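Local atomic coordinates of phosphoenolpyruvate-protein phosphotransferase (Coxiella burnetii, PDB entry 3TRC), a protein that probably transfers the phosphoryl group of phosphoenolpyruvate to a histidine of a partner protein, and is represented here by its GAF domain. Residues 89-95 with 113-119; 46-50 with 71-75. One frame throughout, in Å; residues are numbered along the deposited sequence.

Contact 1. Residues 89-95 with 113-119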
loop_
_atom_site.group_PDB
_atom_site.type_symbol
_atom_site.label_atom_id
_atom_site.label_comp_id
_atom_site.label_asym_id
_atom_site.label_seq_id
_atom_site.Cartn_x
_atom_site.Cartn_y
_atom_site.Cartn_z
ATOM N N PRO A 89 -16.325 5.210 5.141
ATOM C CA PRO A 89 -16.945 4.480 4.034
ATOM C C PRO A 89 -18.453 4.321 4.202
ATOM O O PRO A 89 -18.960 4.204 5.322
ATOM C CB PRO A 89 -16.256 3.108 4.088
ATOM C CG PRO A 89 -14.969 3.357 4.810
ATOM C CD PRO A 89 -15.278 4.425 5.812
ATOM N N ILE A 90 -19.163 4.328 3.079
ATOM C CA ILE A 90 -20.564 3.944 3.047
ATOM C C ILE A 90 -20.671 2.714 2.150
ATOM O O ILE A 90 -20.288 2.745 0.978
ATOM C CB ILE A 90 -21.472 5.080 2.536
ATOM C CG1 ILE A 90 -21.341 6.309 3.442
ATOM C CG2 ILE A 90 -22.922 4.616 2.484
ATOM C CD1 ILE A 90 -22.263 7.462 3.058
ATOM N N ASN A 91 -21.171 1.626 2.724
ATOM C CA ASN A 91 -21.224 0.320 2.073
ATOM C C ASN A 91 -22.669 -0.165 2.087
ATOM O O ASN A 91 -23.214 -0.485 3.152
ATOM C CB ASN A 91 -20.326 -0.637 2.861
ATOM C CG ASN A 91 -20.099 -1.967 2.166
ATOM O OD1 ASN A 91 -20.851 -2.370 1.288
ATOM N ND2 ASN A 91 -19.045 -2.665 2.583
ATOM N N LEU A 92 -23.297 -0.210 0.917
ATOM C CA LEU A 92 -24.724 -0.516 0.823
ATOM C C LEU A 92 -25.006 -1.608 -0.201
ATOM O O LEU A 92 -24.281 -1.754 -1.181
ATOM C CB LEU A 92 -25.499 0.743 0.429
ATOM C CG LEU A 92 -25.249 1.980 1.288
ATOM C CD1 LEU A 92 -25.806 3.235 0.620
ATOM C CD2 LEU A 92 -25.831 1.791 2.675
ATOM N N ALA A 93 -26.082 -2.358 0.020
ATOM C CA ALA A 93 -26.516 -3.372 -0.932
ATOM C C ALA A 93 -27.392 -2.785 -2.039
ATOM O O ALA A 93 -27.429 -3.310 -3.151
ATOM C CB ALA A 93 -27.256 -4.489 -0.218
ATOM N N ASP A 94 -28.098 -1.702 -1.735
ATOM C CA ASP A 94 -28.986 -1.087 -2.721
ATOM C C ASP A 94 -28.999 0.437 -2.584
ATOM O O ASP A 94 -29.899 1.011 -1.961
ATOM C CB ASP A 94 -30.403 -1.650 -2.574
ATOM C CG ASP A 94 -31.181 -1.639 -3.878
ATOM O OD1 ASP A 94 -30.828 -0.871 -4.798
ATOM O OD2 ASP A 94 -32.167 -2.399 -3.977
ATOM N N ALA A 95 -28.004 1.081 -3.187
ATOM C CA ALA A 95 -27.821 2.527 -3.071
ATOM C C ALA A 95 -29.055 3.364 -3.417
ATOM O O ALA A 95 -29.355 4.321 -2.714
ATOM C CB ALA A 95 -26.616 2.987 -3.905
ATOM N N HIS A 113 -26.618 -1.207 -8.007
ATOM C CA HIS A 113 -27.269 -1.305 -6.712
ATOM C C HIS A 113 -26.241 -1.333 -5.594
ATOM O O HIS A 113 -26.183 -0.406 -4.790
ATOM C CB HIS A 113 -28.195 -2.521 -6.675
ATOM C CG HIS A 113 -29.351 -2.408 -7.619
ATOM N ND1 HIS A 113 -30.549 -1.831 -7.258
ATOM C CD2 HIS A 113 -29.478 -2.758 -8.920
ATOM C CE1 HIS A 113 -31.373 -1.849 -8.291
ATOM N NE2 HIS A 113 -30.748 -2.405 -9.314
ATOM N N GLY A 114 -25.421 -2.380 -5.552
ATOM C CA GLY A 114 -24.345 -2.455 -4.577
ATOM C C GLY A 114 -23.443 -1.241 -4.705
ATOM O O GLY A 114 -23.143 -0.812 -5.816
ATOM N N PHE A 115 -23.005 -0.698 -3.571
ATOM C CA PHE A 115 -22.293 0.584 -3.538
ATOM C C PHE A 115 -21.246 0.598 -2.432
ATOM O O PHE A 115 -21.531 0.250 -1.284
ATOM C CB PHE A 115 -23.300 1.724 -3.308
ATOM C CG PHE A 115 -22.685 3.097 -3.172
ATOM C CD1 PHE A 115 -22.220 3.556 -1.943
ATOM C CD2 PHE A 115 -22.641 3.960 -4.260
ATOM C CE1 PHE A 115 -21.680 4.836 -1.814
ATOM C CE2 PHE A 115 -22.101 5.242 -4.141
ATOM C CZ PHE A 115 -21.622 5.679 -2.915
ATOM N N LEU A 116 -20.025 0.984 -2.779
ATOM C CA LEU A 116 -19.012 1.249 -1.764
ATOM C C LEU A 116 -18.367 2.588 -2.063
ATOM O O LEU A 116 -17.690 2.747 -3.079
ATOM C CB LEU A 116 -17.949 0.144 -1.737
ATOM C CG LEU A 116 -16.793 0.346 -0.749
ATOM C CD1 LEU A 116 -17.314 0.492 0.675
ATOM C CD2 LEU A 116 -15.808 -0.818 -0.846
ATOM N N GLY A 117 -18.599 3.554 -1.179
ATOM C CA GLY A 117 -18.011 4.873 -1.324
ATOM C C GLY A 117 -16.976 5.086 -0.246
ATOM O O GLY A 117 -17.253 4.888 0.936
ATOM N N ILE A 118 -15.777 5.482 -0.657
ATOM C CA ILE A 118 -14.638 5.577 0.245
ATOM C C ILE A 118 -13.975 6.947 0.166
ATOM O O ILE A 118 -13.588 7.402 -0.911
ATOM C CB ILE A 118 -13.612 4.476 -0.091
ATOM C CG1 ILE A 118 -14.238 3.104 0.145
ATOM C CG2 ILE A 118 -12.337 4.644 0.719
ATOM C CD1 ILE A 118 -13.275 1.985 0.015
ATOM N N PRO A 119 -13.838 7.616 1.312
ATOM C CA PRO A 119 -13.201 8.931 1.291
ATOM C C PRO A 119 -11.703 8.788 1.076
ATOM O O PRO A 119 -11.067 7.883 1.624
ATOM C CB PRO A 119 -13.504 9.486 2.686
ATOM C CG PRO A 119 -13.633 8.274 3.540
ATOM C CD PRO A 119 -14.230 7.207 2.672
#
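Phe-115 is the large bump on the face of this antiparallel ladder that also carries Ile-90 and Leu-92. Its CG lies opposite the backbone N (chi1 177°), which swings the ring along its own strand toward Gly-117; having no side chain, Gly-117 provides the hollow the ring leans into. The Ala-95 methyl packs closely on the root of this side chain, Ala-95 CB to Phe-115 CB 3.6 Å, while Leu-92 CD1 and Ile-90 CB make looser apolar contacts with the ring. Small and branched aliphatic residues thus fit round one flat ring.

Beneath lies a regular ladder: Ile-90 pairs with Gly-117, and Leu-92 with Phe-115, each through two 2.9 Å N-to-O bonds. On the opposite face Leu-116 CD1 reaches over to Asn-91 CB at 3.9 Å and brushes Pro-89 CB. Past the ladder, Ala-95 N donates to His-113 O at 2.8 Å, and His-113 ND1 donates almost straight to Asp-94 OD1 at 2.7 Å. The oxygen lies in the imidazole plane but is approached from above the carboxylate plane, the two planes being 70° apart.

Strand 90-92 edges the GAF sheet within this chain. Helix 78-86 packs on the Phe-115 face through Leu-79, whereas Asn-91 ND2 on the other face binds Phe-140 O and Glu-145 of helix 142-164. His-113 and Gly-114 both face Gln-134 of strand 125-134, forming a classic beta bulge.

Contact 2. Residues 46-50 with 71-75; sequences FICDD and LRLKF
Asp-49 and Arg-72 form a salt bridge across a strand that lies between their own two. Followed outward, Asp-49 starts with CB, 4.0 Å from Arg-72 NH1; a chi1 of -176° turns CG away from the backbone N, and Asp-49 CG comes 3.8 Å from Arg-72 NH1. At the tip Asp-49 OD2 accepts a bond from Arg-72 NH1 at 2.8 Å, met on its anti side and close to the guanidinium plane, and a weak one from Arg-72 NH2 at 3.4 Å. His-52 ND1 also binds OD2, and NH1 has a second acidic partner in Glu-54. A long, extended arginine suits this place because it can span the intervening strand, and the clustered acids probably stabilise its charge.

Aromatic side chains carry the rest of the contact. Leu-73 CD1 touches Phe-46 CE2 at 3.7 Å, and Leu-71 CD2 approaches the edge of the same ring. Farther along, Phe-75 sets CZ against Cys-48 CB at 4.0 Å, with the thiol sulfur in an oblique sulfur-aromatic contact. Asp-50 OD1 meets the edge of the Phe-75 ring, 3.5 Å from Phe-75 CZ, where the slightly positive ring hydrogens suit an oxygen.

Between strands 42-49 and 72-74 runs strand 54-61, bonded to both backbones. Ile-80 of helix 78-86 covers Phe-46 and Leu-73, while Phe-75 meets the ring of Tyr-55, one of the sodium site's residues.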
loop_
_atom_site.group_PDB
_atom_site.type_symbol
_atom_site.label_atom_id
_atom_site.label_comp_id
_atom_site.label_asym_id
_atom_site.label_seq_id
_atom_site.Cartn_x
_atom_site.Cartn_y
_atom_site.Cartn_z
ATOM N N PHE A 46 -13.207 10.559 -7.904
ATOM C CA PHE A 46 -13.504 11.982 -7.938
ATOM C C PHE A 46 -12.434 12.712 -7.158
ATOM O O PHE A 46 -11.946 12.211 -6.144
ATOM C CB PHE A 46 -14.856 12.268 -7.276
ATOM C CG PHE A 46 -16.039 11.740 -8.038
ATOM C CD1 PHE A 46 -16.472 10.439 -7.864
ATOM C CD2 PHE A 46 -16.733 12.563 -8.916
ATOM C CE1 PHE A 46 -17.575 9.956 -8.559
ATOM C CE2 PHE A 46 -17.827 12.090 -9.620
ATOM C CZ PHE A 46 -18.255 10.793 -9.441
ATOM N N ILE A 47 -12.078 13.902 -7.619
ATOM C CA ILE A 47 -11.147 14.737 -6.873
ATOM C C ILE A 47 -11.838 16.034 -6.462
ATOM O O ILE A 47 -12.621 16.600 -7.227
ATOM C CB ILE A 47 -9.870 15.016 -7.688
ATOM C CG1 ILE A 47 -9.112 13.705 -7.928
ATOM C CG2 ILE A 47 -8.970 15.999 -6.959
ATOM C CD1 ILE A 47 -7.715 13.901 -8.485
ATOM N N CYS A 48 -11.565 16.488 -5.240
ATOM C CA CYS A 48 -12.156 17.729 -4.747
ATOM C C CYS A 48 -11.656 18.950 -5.503
ATOM O O CYS A 48 -10.452 19.106 -5.729
ATOM C CB CYS A 48 -11.843 17.916 -3.266
ATOM S SG CYS A 48 -12.565 16.676 -2.209
ATOM N N ASP A 49 -12.595 19.813 -5.879
ATOM C CA ASP A 49 -12.295 21.126 -6.445
ATOM C C ASP A 49 -12.775 22.129 -5.407
ATOM O O ASP A 49 -13.923 22.566 -5.439
ATOM C CB ASP A 49 -13.047 21.313 -7.770
ATOM C CG ASP A 49 -12.714 22.626 -8.462
ATOM O OD1 ASP A 49 -12.004 23.463 -7.865
ATOM O OD2 ASP A 49 -13.171 22.820 -9.607
ATOM N N ASP A 50 -11.901 22.466 -4.463
ATOM C CA ASP A 50 -12.307 23.250 -3.305
ATOM C C ASP A 50 -12.808 24.649 -3.653
ATOM O O ASP A 50 -13.705 25.158 -2.994
ATOM C CB ASP A 50 -11.189 23.299 -2.256
ATOM C CG ASP A 50 -10.936 21.941 -1.612
ATOM O OD1 ASP A 50 -11.897 21.165 -1.461
ATOM O OD2 ASP A 50 -9.779 21.650 -1.251
ATOM N N LEU A 71 -17.926 15.741 -15.201
ATOM C CA LEU A 71 -18.986 15.505 -14.227
ATOM C C LEU A 71 -18.631 16.122 -12.879
ATOM O O LEU A 71 -17.596 15.807 -12.300
ATOM C CB LEU A 71 -19.245 14.009 -14.065
ATOM C CG LEU A 71 -20.298 13.637 -13.022
ATOM C CD1 LEU A 71 -21.661 14.206 -13.394
ATOM C CD2 LEU A 71 -20.364 12.128 -12.864
ATOM N N ARG A 72 -19.498 17.006 -12.393
ATOM C CA ARG A 72 -19.275 17.699 -11.130
ATOM C C ARG A 72 -20.449 17.491 -10.181
ATOM O O ARG A 72 -21.614 17.594 -10.576
ATOM C CB ARG A 72 -19.029 19.194 -11.375
ATOM C CG ARG A 72 -17.706 19.465 -12.066
ATOM C CD ARG A 72 -17.559 20.892 -12.571
ATOM N NE ARG A 72 -16.182 21.111 -12.998
ATOM C CZ ARG A 72 -15.207 21.496 -12.182
ATOM N NH1 ARG A 72 -15.466 21.738 -10.901
ATOM N NH2 ARG A 72 -13.977 21.649 -12.649
ATOM N N LEU A 73 -20.133 17.184 -8.927
ATOM C CA LEU A 73 -21.144 16.936 -7.908
ATOM C C LEU A 73 -20.871 17.872 -6.742
ATOM O O LEU A 73 -19.732 18.000 -6.310
ATOM C CB LEU A 73 -21.073 15.483 -7.439
ATOM C CG LEU A 73 -21.269 14.414 -8.517
ATOM C CD1 LEU A 73 -21.038 13.022 -7.933
ATOM C CD2 LEU A 73 -22.653 14.520 -9.128
ATOM N N LYS A 74 -21.905 18.531 -6.235
ATOM C CA LYS A 74 -21.713 19.516 -5.175
ATOM C C LYS A 74 -21.330 18.883 -3.844
ATOM O O LYS A 74 -21.858 17.833 -3.465
ATOM C CB LYS A 74 -22.973 20.368 -4.997
ATOM C CG LYS A 74 -23.301 21.248 -6.192
ATOM C CD LYS A 74 -22.248 22.321 -6.381
ATOM C CE LYS A 74 -22.660 23.318 -7.453
ATOM N NZ LYS A 74 -21.621 24.367 -7.653
ATOM N N PHE A 75 -20.407 19.524 -3.134
ATOM C CA PHE A 75 -20.059 19.088 -1.787
ATOM C C PHE A 75 -21.338 18.959 -0.960
ATOM O O PHE A 75 -22.219 19.817 -1.025
ATOM C CB PHE A 75 -19.131 20.092 -1.089
ATOM C CG PHE A 75 -17.704 20.093 -1.592
ATOM C CD1 PHE A 75 -17.270 19.180 -2.536
ATOM C CD2 PHE A 75 -16.794 21.020 -1.094
ATOM C CE1 PHE A 75 -15.954 19.191 -2.981
ATOM C CE2 PHE A 75 -15.479 21.038 -1.536
ATOM C CZ PHE A 75 -15.058 20.124 -2.485
#

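After the N-terminal helices 3-19 and 23-37, the chain enters the sheet at strand 42-49 and turns back through strand 54-61. Contact 2 closes this first loop when strand 72-74 arrives on the far side of 54-61. Helix 78-86 follows, and then contact 1 closes a second loop, whose residues between the two segments contain neither helix nor strand. The loops come in series, neither nested nor crossed, and their centres lie about 18 Å apart. Each involves one outermost strand of the same sheet. Strand 125-134 then slots between 42-49 and 114-122, joining the two halves, and helix 78-86 touches side chains of both contacts.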